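PDB 6IUL: natterin-like protein from Lethenteron camtschaticum, which probably acts as a cytotoxic pore-forming immune protein that joins a jacalin-like lectin domain to an aerolysin-type pore-forming module. Local coordinates for residues Phe19-Leu33 against Val45-Phe57. Sequence-based numbering, arbitrary orientation.
Sequences FSFNGQENAATLQKL and VQVWLTDGRRETF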
ATOM      1  N   PHE A  19     -15.894  38.837 -12.826  1.00 33.98           N
ATOM      2  CA  PHE A  19     -15.733  37.987 -11.634  1.00 30.07           C
ATOM      3  C   PHE A  19     -14.722  36.922 -11.892  1.00 30.42           C
ATOM      4  O   PHE A  19     -14.485  36.545 -13.053  1.00 31.68           O
ATOM      5  CB  PHE A  19     -17.077  37.386 -11.199  1.00 31.03           C
ATOM      6  CG  PHE A  19     -17.732  36.475 -12.233  1.00 31.97           C
ATOM      7  CD1 PHE A  19     -17.381  35.144 -12.309  1.00 32.34           C
ATOM      8  CD2 PHE A  19     -18.673  36.959 -13.125  1.00 31.25           C
ATOM      9  CE1 PHE A  19     -17.954  34.310 -13.244  1.00 31.49           C
ATOM     10  CE2 PHE A  19     -19.249  36.147 -14.073  1.00 31.85           C
ATOM     11  CZ  PHE A  19     -18.909  34.798 -14.117  1.00 33.44           C
ATOM     12  N   SER A  20     -14.109  36.451 -10.821  1.00 34.93           N
ATOM     13  CA  SER A  20     -13.197  35.313 -10.857  1.00 39.11           C
ATOM     14  C   SER A  20     -13.300  34.528  -9.573  1.00 37.83           C
ATOM     15  O   SER A  20     -13.161  35.083  -8.517  1.00 40.49           O
ATOM     16  CB  SER A  20     -11.742  35.778 -11.052  1.00 44.01           C
ATOM     17  OG  SER A  20     -10.883  34.689 -11.397  1.00 39.91           O
ATOM     18  N   PHE A  21     -13.540  33.225  -9.675  1.00 34.03           N
ATOM     19  CA  PHE A  21     -13.665  32.360  -8.524  1.00 30.55           C
ATOM     20  C   PHE A  21     -12.714  31.220  -8.842  1.00 33.47           C
ATOM     21  O   PHE A  21     -13.000  30.349  -9.704  1.00 29.86           O
ATOM     22  CB  PHE A  21     -15.121  31.868  -8.383  1.00 30.14           C
ATOM     23  CG  PHE A  21     -15.364  30.987  -7.194  1.00 30.45           C
ATOM     24  CD1 PHE A  21     -15.104  31.450  -5.935  1.00 32.54           C
ATOM     25  CD2 PHE A  21     -15.850  29.705  -7.341  1.00 29.51           C
ATOM     26  CE1 PHE A  21     -15.308  30.661  -4.842  1.00 32.09           C
ATOM     27  CE2 PHE A  21     -16.053  28.895  -6.249  1.00 31.00           C
ATOM     28  CZ  PHE A  21     -15.811  29.377  -5.001  1.00 32.49           C
ATOM     29  N   ASN A  22     -11.590  31.218  -8.144  1.00 30.72           N
ATOM     30  CA  ASN A  22     -10.422  30.420  -8.547  1.00 31.10           C
ATOM     31  C   ASN A  22      -9.772  29.773  -7.347  1.00 30.83           C
ATOM     32  O   ASN A  22      -9.420  30.469  -6.418  1.00 34.44           O
ATOM     33  CB  ASN A  22      -9.431  31.367  -9.229  1.00 31.76           C
ATOM     34  CG  ASN A  22      -8.240  30.654  -9.829  1.00 36.36           C
ATOM     35  OD1 ASN A  22      -8.037  29.480  -9.592  1.00 42.98           O
ATOM     36  ND2 ASN A  22      -7.441  31.361 -10.630  1.00 35.05           N
ATOM     37  N   GLY A  23      -9.589  28.458  -7.365  1.00 28.96           N
ATOM     38  CA  GLY A  23      -8.906  27.742  -6.267  1.00 29.53           C
ATOM     39  C   GLY A  23      -7.400  27.616  -6.428  1.00 28.45           C
ATOM     40  O   GLY A  23      -6.739  26.889  -5.672  1.00 29.40           O
ATOM     41  N   GLN A  24      -6.846  28.316  -7.405  1.00 28.99           N
ATOM     42  CA  GLN A  24      -5.403  28.254  -7.734  1.00 36.54           C
ATOM     43  C   GLN A  24      -4.419  28.285  -6.572  1.00 39.93           C
ATOM     44  O   GLN A  24      -3.491  27.487  -6.546  1.00 38.39           O
ATOM     45  CB  GLN A  24      -5.010  29.416  -8.662  1.00 40.68           C
ATOM     46  CG  GLN A  24      -3.640  29.255  -9.301  1.00 41.67           C
ATOM     47  CD  GLN A  24      -3.517  29.994 -10.625  1.00 42.07           C
ATOM     48  OE1 GLN A  24      -4.513  30.321 -11.262  1.00 47.19           O
ATOM     49  NE2 GLN A  24      -2.307  30.289 -11.027  1.00 42.74           N
ATOM     50  N   GLU A  25      -4.624  29.186  -5.626  1.00 41.71           N
ATOM     51  CA  GLU A  25      -3.641  29.419  -4.544  1.00 46.64           C
ATOM     52  C   GLU A  25      -3.437  28.231  -3.627  1.00 42.68           C
ATOM     53  O   GLU A  25      -2.319  28.030  -3.149  1.00 45.96           O
ATOM     54  CB  GLU A  25      -4.029  30.619  -3.704  1.00 52.73           C
ATOM     55  CG  GLU A  25      -4.056  31.886  -4.546  1.00 67.51           C
ATOM     56  CD  GLU A  25      -4.367  33.166  -3.754  1.00 80.14           C
ATOM     57  OE1 GLU A  25      -4.704  33.113  -2.526  1.00 83.81           O
ATOM     58  OE2 GLU A  25      -4.263  34.243  -4.388  1.00 74.79           O
ATOM     59  N   ASN A  26      -4.486  27.445  -3.386  1.00 37.74           N
ATOM     60  CA  ASN A  26      -4.360  26.265  -2.530  1.00 33.83           C
ATOM     61  C   ASN A  26      -4.727  24.988  -3.262  1.00 32.60           C
ATOM     62  O   ASN A  26      -5.017  23.968  -2.643  1.00 34.96           O
ATOM     63  CB  ASN A  26      -5.203  26.425  -1.255  1.00 36.34           C
ATOM     64  CG  ASN A  26      -6.672  26.666  -1.550  1.00 39.04           C
ATOM     65  OD1 ASN A  26      -7.048  26.922  -2.698  1.00 38.83           O
ATOM     66  ND2 ASN A  26      -7.514  26.559  -0.525  1.00 32.10           N
ATOM     67  N   ALA A  27      -4.732  25.056  -4.594  1.00 34.83           N
ATOM     68  CA  ALA A  27      -5.077  23.912  -5.463  1.00 34.32           C
ATOM     69  C   ALA A  27      -6.423  23.261  -5.154  1.00 35.01           C
ATOM     70  O   ALA A  27      -6.610  22.050  -5.310  1.00 34.43           O
ATOM     71  CB  ALA A  27      -3.964  22.868  -5.410  1.00 42.22           C
ATOM     72  N   ALA A  28      -7.367  24.064  -4.684  1.00 34.86           N
ATOM     73  CA  ALA A  28      -8.726  23.589  -4.497  1.00 32.00           C
ATOM     74  C   ALA A  28      -9.402  23.554  -5.868  1.00 29.96           C
ATOM     75  O   ALA A  28      -9.177  24.435  -6.681  1.00 30.00           O
ATOM     76  CB  ALA A  28      -9.494  24.493  -3.547  1.00 32.53           C
ATOM     77  N   THR A  29     -10.220  22.537  -6.105  1.00 27.63           N
ATOM     78  CA  THR A  29     -10.769  22.296  -7.397  1.00 27.75           C
ATOM     79  C   THR A  29     -12.298  22.244  -7.386  1.00 27.49           C
ATOM     80  O   THR A  29     -12.944  22.229  -6.367  1.00 26.66           O
ATOM     81  CB  THR A  29     -10.225  20.966  -7.967  1.00 29.94           C
ATOM     82  OG1 THR A  29     -10.537  19.882  -7.104  1.00 28.99           O
ATOM     83  CG2 THR A  29      -8.719  21.036  -8.141  1.00 32.34           C
ATOM     84  N   LEU A  30     -12.873  22.231  -8.568  1.00 28.99           N
ATOM     85  CA  LEU A  30     -14.309  22.252  -8.733  1.00 27.71           C
ATOM     86  C   LEU A  30     -14.915  20.969  -8.200  1.00 24.78           C
ATOM     87  O   LEU A  30     -14.547  19.905  -8.651  1.00 25.53           O
ATOM     88  CB  LEU A  30     -14.659  22.417 -10.217  1.00 26.98           C
ATOM     89  CG  LEU A  30     -16.150  22.365 -10.552  1.00 30.13           C
ATOM     90  CD1 LEU A  30     -16.879  23.564  -9.937  1.00 31.97           C
ATOM     91  CD2 LEU A  30     -16.366  22.301 -12.069  1.00 30.54           C
ATOM     92  N   GLN A  31     -15.856  21.092  -7.264  1.00 25.40           N
ATOM     93  CA  GLN A  31     -16.550  19.956  -6.687  1.00 27.35           C
ATOM     94  C   GLN A  31     -17.989  19.865  -7.174  1.00 26.48           C
ATOM     95  O   GLN A  31     -18.496  18.767  -7.446  1.00 28.35           O
ATOM     96  CB  GLN A  31     -16.543  20.005  -5.153  1.00 30.24           C
ATOM     97  CG  GLN A  31     -17.260  18.787  -4.582  1.00 35.38           C
ATOM     98  CD  GLN A  31     -17.003  18.470  -3.133  1.00 39.33           C
ATOM     99  OE1 GLN A  31     -16.194  19.106  -2.450  1.00 37.60           O
ATOM    100  NE2 GLN A  31     -17.782  17.511  -2.630  1.00 45.35           N
ATOM    101  N   LYS A  32     -18.644  21.016  -7.283  1.00 25.73           N
ATOM    102  CA  LYS A  32     -20.028  21.054  -7.612  1.00 26.66           C
ATOM    103  C   LYS A  32     -20.392  22.342  -8.364  1.00 26.96           C
ATOM    104  O   LYS A  32     -19.891  23.406  -8.066  1.00 26.15           O
ATOM    105  CB  LYS A  32     -20.836  20.958  -6.323  1.00 29.16           C
ATOM    106  CG  LYS A  32     -22.348  20.816  -6.478  1.00 33.94           C
ATOM    107  CD  LYS A  32     -22.992  20.733  -5.072  1.00 36.04           C
ATOM    108  CE  LYS A  32     -24.484  20.581  -5.133  1.00 43.82           C
ATOM    109  NZ  LYS A  32     -25.035  20.255  -3.772  1.00 52.18           N
ATOM    110  N   LEU A  33     -21.337  22.230  -9.293  1.00 25.50           N
ATOM    111  CA  LEU A  33     -21.834  23.354 -10.058  1.00 25.43           C
ATOM    112  C   LEU A  33     -23.348  23.299 -10.130  1.00 26.43           C
ATOM    113  O   LEU A  33     -23.943  22.229 -10.275  1.00 25.85           O
ATOM    114  CB  LEU A  33     -21.315  23.236 -11.465  1.00 27.44           C
ATOM    115  CG  LEU A  33     -21.792  24.205 -12.501  1.00 32.39           C
ATOM    116  CD1 LEU A  33     -21.332  25.580 -12.096  1.00 36.84           C
ATOM    117  CD2 LEU A  33     -21.291  23.899 -13.925  1.00 29.94           C
ATOM    118  N   VAL A  45     -25.011  31.084 -11.934  1.00 24.88           N
ATOM    119  CA  VAL A  45     -24.219  29.919 -11.616  1.00 29.12           C
ATOM    120  C   VAL A  45     -23.824  29.986 -10.145  1.00 27.56           C
ATOM    121  O   VAL A  45     -23.465  31.041  -9.649  1.00 27.80           O
ATOM    122  CB  VAL A  45     -22.971  29.943 -12.524  1.00 31.57           C
ATOM    123  CG1 VAL A  45     -21.858  29.161 -11.956  1.00 41.47           C
ATOM    124  CG2 VAL A  45     -23.295  29.400 -13.894  1.00 34.99           C
ATOM    125  N   GLN A  46     -23.895  28.868  -9.460  1.00 26.62           N
ATOM    126  CA  GLN A  46     -23.279  28.725  -8.162  1.00 27.80           C
ATOM    127  C   GLN A  46     -22.204  27.595  -8.216  1.00 27.57           C
ATOM    128  O   GLN A  46     -22.429  26.519  -8.768  1.00 24.73           O
ATOM    129  CB  GLN A  46     -24.350  28.440  -7.145  1.00 31.30           C
ATOM    130  CG  GLN A  46     -23.905  28.185  -5.718  1.00 34.50           C
ATOM    131  CD  GLN A  46     -25.031  28.290  -4.705  1.00 36.59           C
ATOM    132  OE1 GLN A  46     -25.887  27.428  -4.582  1.00 49.46           O
ATOM    133  NE2 GLN A  46     -24.987  29.352  -3.954  1.00 45.12           N
ATOM    134  N   VAL A  47     -21.051  27.849  -7.631  1.00 24.11           N
ATOM    135  CA  VAL A  47     -19.903  26.986  -7.751  1.00 24.91           C
ATOM    136  C   VAL A  47     -19.337  26.705  -6.369  1.00 26.01           C
ATOM    137  O   VAL A  47     -19.159  27.630  -5.533  1.00 25.56           O
ATOM    138  CB  VAL A  47     -18.799  27.705  -8.565  1.00 26.98           C
ATOM    139  CG1 VAL A  47     -17.550  26.844  -8.692  1.00 32.39           C
ATOM    140  CG2 VAL A  47     -19.301  28.138  -9.942  1.00 29.59           C
ATOM    141  N   TRP A  48     -19.021  25.428  -6.147  1.00 26.17           N
ATOM    142  CA  TRP A  48     -18.385  24.969  -4.901  1.00 27.98           C
ATOM    143  C   TRP A  48     -16.993  24.368  -5.206  1.00 27.18           C
ATOM    144  O   TRP A  48     -16.844  23.577  -6.168  1.00 27.00           O
ATOM    145  CB  TRP A  48     -19.195  23.850  -4.264  1.00 28.73           C
ATOM    146  CG  TRP A  48     -20.545  24.197  -3.720  1.00 31.33           C
ATOM    147  CD1 TRP A  48     -20.877  24.293  -2.399  1.00 31.54           C
ATOM    148  CD2 TRP A  48     -21.766  24.377  -4.459  1.00 30.05           C
ATOM    149  NE1 TRP A  48     -22.225  24.534  -2.273  1.00 34.28           N
ATOM    150  CE2 TRP A  48     -22.799  24.590  -3.516  1.00 33.56           C
ATOM    151  CE3 TRP A  48     -22.085  24.361  -5.811  1.00 31.54           C
ATOM    152  CZ2 TRP A  48     -24.151  24.829  -3.898  1.00 33.19           C
ATOM    153  CZ3 TRP A  48     -23.385  24.568  -6.205  1.00 30.42           C
ATOM    154  CH2 TRP A  48     -24.428  24.801  -5.246  1.00 33.31           C
ATOM    155  N   LEU A  49     -15.998  24.735  -4.413  1.00 25.47           N
ATOM    156  CA  LEU A  49     -14.667  24.154  -4.521  1.00 27.51           C
ATOM    157  C   LEU A  49     -14.431  23.134  -3.423  1.00 28.62           C
ATOM    158  O   LEU A  49     -15.151  23.098  -2.444  1.00 30.11           O
ATOM    159  CB  LEU A  49     -13.609  25.222  -4.486  1.00 27.89           C
ATOM    160  CG  LEU A  49     -13.758  26.321  -5.525  1.00 28.82           C
ATOM    161  CD1 LEU A  49     -12.628  27.340  -5.417  1.00 31.36           C
ATOM    162  CD2 LEU A  49     -13.821  25.732  -6.925  1.00 29.00           C
ATOM    163  N   THR A  50     -13.428  22.281  -3.601  1.00 27.60           N
ATOM    164  CA  THR A  50     -13.179  21.176  -2.679  1.00 27.21           C
ATOM    165  C   THR A  50     -12.670  21.641  -1.298  1.00 28.86           C
ATOM    166  O   THR A  50     -12.644  20.821  -0.394  1.00 33.46           O
ATOM    167  CB  THR A  50     -12.161  20.192  -3.235  1.00 24.68           C
ATOM    168  OG1 THR A  50     -10.991  20.914  -3.636  1.00 27.67           O
ATOM    169  CG2 THR A  50     -12.738  19.411  -4.402  1.00 27.71           C
ATOM    170  N   ASP A  51     -12.319  22.914  -1.134  1.00 28.68           N
ATOM    171  CA  ASP A  51     -12.009  23.483   0.194  1.00 32.44           C
ATOM    172  C   ASP A  51     -13.226  24.150   0.869  1.00 34.50           C
ATOM    173  O   ASP A  51     -13.074  24.881   1.812  1.00 35.17           O
ATOM    174  CB  ASP A  51     -10.874  24.531   0.103  1.00 30.99           C
ATOM    175  CG  ASP A  51     -11.254  25.755  -0.739  1.00 33.11           C
ATOM    176  OD1 ASP A  51     -12.375  25.784  -1.302  1.00 38.23           O
ATOM    177  OD2 ASP A  51     -10.429  26.712  -0.885  1.00 32.06           O
ATOM    178  N   GLY A  52     -14.422  23.915   0.369  1.00 34.53           N
ATOM    179  CA  GLY A  52     -15.642  24.431   1.003  1.00 34.53           C
ATOM    180  C   GLY A  52     -16.014  25.846   0.574  1.00 31.43           C
ATOM    181  O   GLY A  52     -17.052  26.341   0.929  1.00 31.83           O
ATOM    182  N   ARG A  53     -15.196  26.506  -0.228  1.00 33.23           N
ATOM    183  CA  ARG A  53     -15.587  27.811  -0.717  1.00 32.92           C
ATOM    184  C   ARG A  53     -16.783  27.654  -1.666  1.00 35.33           C
ATOM    185  O   ARG A  53     -16.931  26.639  -2.350  1.00 34.78           O
ATOM    186  CB  ARG A  53     -14.435  28.510  -1.433  1.00 37.26           C
ATOM    187  CG  ARG A  53     -13.263  28.937  -0.533  1.00 37.14           C
ATOM    188  CD  ARG A  53     -12.102  29.409  -1.395  1.00 37.21           C
ATOM    189  NE  ARG A  53     -12.412  30.630  -2.135  1.00 40.51           N
ATOM    190  CZ  ARG A  53     -11.762  31.054  -3.217  1.00 38.52           C
ATOM    191  NH1 ARG A  53     -12.141  32.180  -3.836  1.00 41.15           N
ATOM    192  NH2 ARG A  53     -10.764  30.347  -3.737  1.00 35.37           N
ATOM    193  N   ARG A  54     -17.595  28.686  -1.742  1.00 34.90           N
ATOM    194  CA  ARG A  54     -18.839  28.651  -2.486  1.00 41.02           C
ATOM    195  C   ARG A  54     -19.213  30.062  -2.907  1.00 37.18           C
ATOM    196  O   ARG A  54     -19.155  30.989  -2.109  1.00 33.70           O
ATOM    197  CB  ARG A  54     -19.901  28.052  -1.571  1.00 44.33           C
ATOM    198  CG  ARG A  54     -21.306  28.281  -2.001  1.00 51.90           C
ATOM    199  CD  ARG A  54     -22.252  27.502  -1.139  1.00 52.52           C
ATOM    200  NE  ARG A  54     -22.350  28.044   0.200  1.00 58.46           N
ATOM    201  CZ  ARG A  54     -23.391  28.691   0.671  1.00 57.09           C
ATOM    202  NH1 ARG A  54     -24.434  28.944  -0.090  1.00 61.74           N
ATOM    203  NH2 ARG A  54     -23.372  29.119   1.920  1.00 63.66           N
ATOM    204  N   GLU A  55     -19.578  30.233  -4.163  1.00 37.06           N
ATOM    205  CA  GLU A  55     -19.980  31.544  -4.614  1.00 36.86           C
ATOM    206  C   GLU A  55     -20.973  31.517  -5.778  1.00 33.73           C
ATOM    207  O   GLU A  55     -20.977  30.595  -6.571  1.00 34.21           O
ATOM    208  CB  GLU A  55     -18.733  32.365  -4.980  1.00 39.52           C
ATOM    209  CG  GLU A  55     -18.942  33.871  -4.788  1.00 46.79           C
ATOM    210  CD  GLU A  55     -17.665  34.715  -4.930  1.00 52.48           C
ATOM    211  OE1 GLU A  55     -17.789  35.910  -5.283  1.00 54.42           O
ATOM    212  OE2 GLU A  55     -16.549  34.194  -4.739  1.00 57.31           O
ATOM    213  N   THR A  56     -21.740  32.600  -5.899  1.00 29.59           N
ATOM    214  CA  THR A  56     -22.782  32.747  -6.863  1.00 26.80           C
ATOM    215  C   THR A  56     -22.591  33.981  -7.730  1.00 26.62           C
ATOM    216  O   THR A  56     -22.244  35.060  -7.259  1.00 31.87           O
ATOM    217  CB  THR A  56     -24.145  32.831  -6.137  1.00 28.40           C
ATOM    218  OG1 THR A  56     -24.370  31.627  -5.382  1.00 26.51           O
ATOM    219  CG2 THR A  56     -25.266  32.971  -7.159  1.00 29.54           C
ATOM    220  N   PHE A  57     -22.829  33.814  -9.018  1.00 23.96           N
ATOM    221  CA  PHE A  57     -22.806  34.885  -9.966  1.00 27.15           C
ATOM    222  C   PHE A  57     -24.069  34.897 -10.784  1.00 28.97           C
ATOM    223  O   PHE A  57     -24.658  33.816 -11.017  1.00 31.68           O
ATOM    224  CB  PHE A  57     -21.592  34.696 -10.880  1.00 28.11           C
ATOM    225  CG  PHE A  57     -20.310  34.541 -10.116  1.00 29.54           C
ATOM    226  CD1 PHE A  57     -19.722  35.637  -9.492  1.00 33.10           C
ATOM    227  CD2 PHE A  57     -19.742  33.295  -9.957  1.00 30.82           C
ATOM    228  CE1 PHE A  57     -18.569  35.485  -8.727  1.00 35.15           C
ATOM    229  CE2 PHE A  57     -18.605  33.140  -9.225  1.00 32.26           C
ATOM    230  CZ  PHE A  57     -18.020  34.235  -8.605  1.00 34.11           C
TER
HETATM  231  O   HOH W   1     -11.005  33.291  -6.409  1.00 31.41           O
HETATM  232  O   HOH W   2      -9.334  28.434  -2.626  1.00 39.57           O
HETATM  233  O   HOH W   3     -14.092  18.884  -0.518  1.00 41.80           O
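F21 points CG directly away from the backbone N (chi1 -179°), carrying its ring from strand 17-22 to the hairpin of strands 42-49 and 54-58. F57, its CG opposite the carbonyl carbon (chi1 -53°), lays its ring over that of F19 in an offset stack, centroids 4.1 Å apart. E55 CB covers one face of the F21 ring and L49 CD1 the opposite face; V47 CG1 meets its edge, 3.5 Å from F21 CE2. Beside this apolar layer R53, its chain bent at chi3, donates from guanidinium NH2 to N22 O (3.0 Å) from above the carbonyl plane, and two waters lie at the guanidinium edge. N26 ND2 gives D51 OD2 a nearly straight bond (2.9 Å, 173°) on the carboxylate's anti side. Strands 30-37 and 42-49 pair directly: a classic beta bulge sets Q31 and K32 together opposite W48, with Q31 N bonded to W48 O (2.9 Å). T50 N binds T29 O, while T50 OG1 accepts from T29 N and is also hydrogen-bonded to N204 O. K32 lays its extended chain over one indole face of W48, CD in CH-pi and NZ in cation-pi contact. Thus aromatic packing joins two sheets of the jacalin-like domain, while D51, bonded to N26 and sharing a water with R53, probably has its negative charge stabilised.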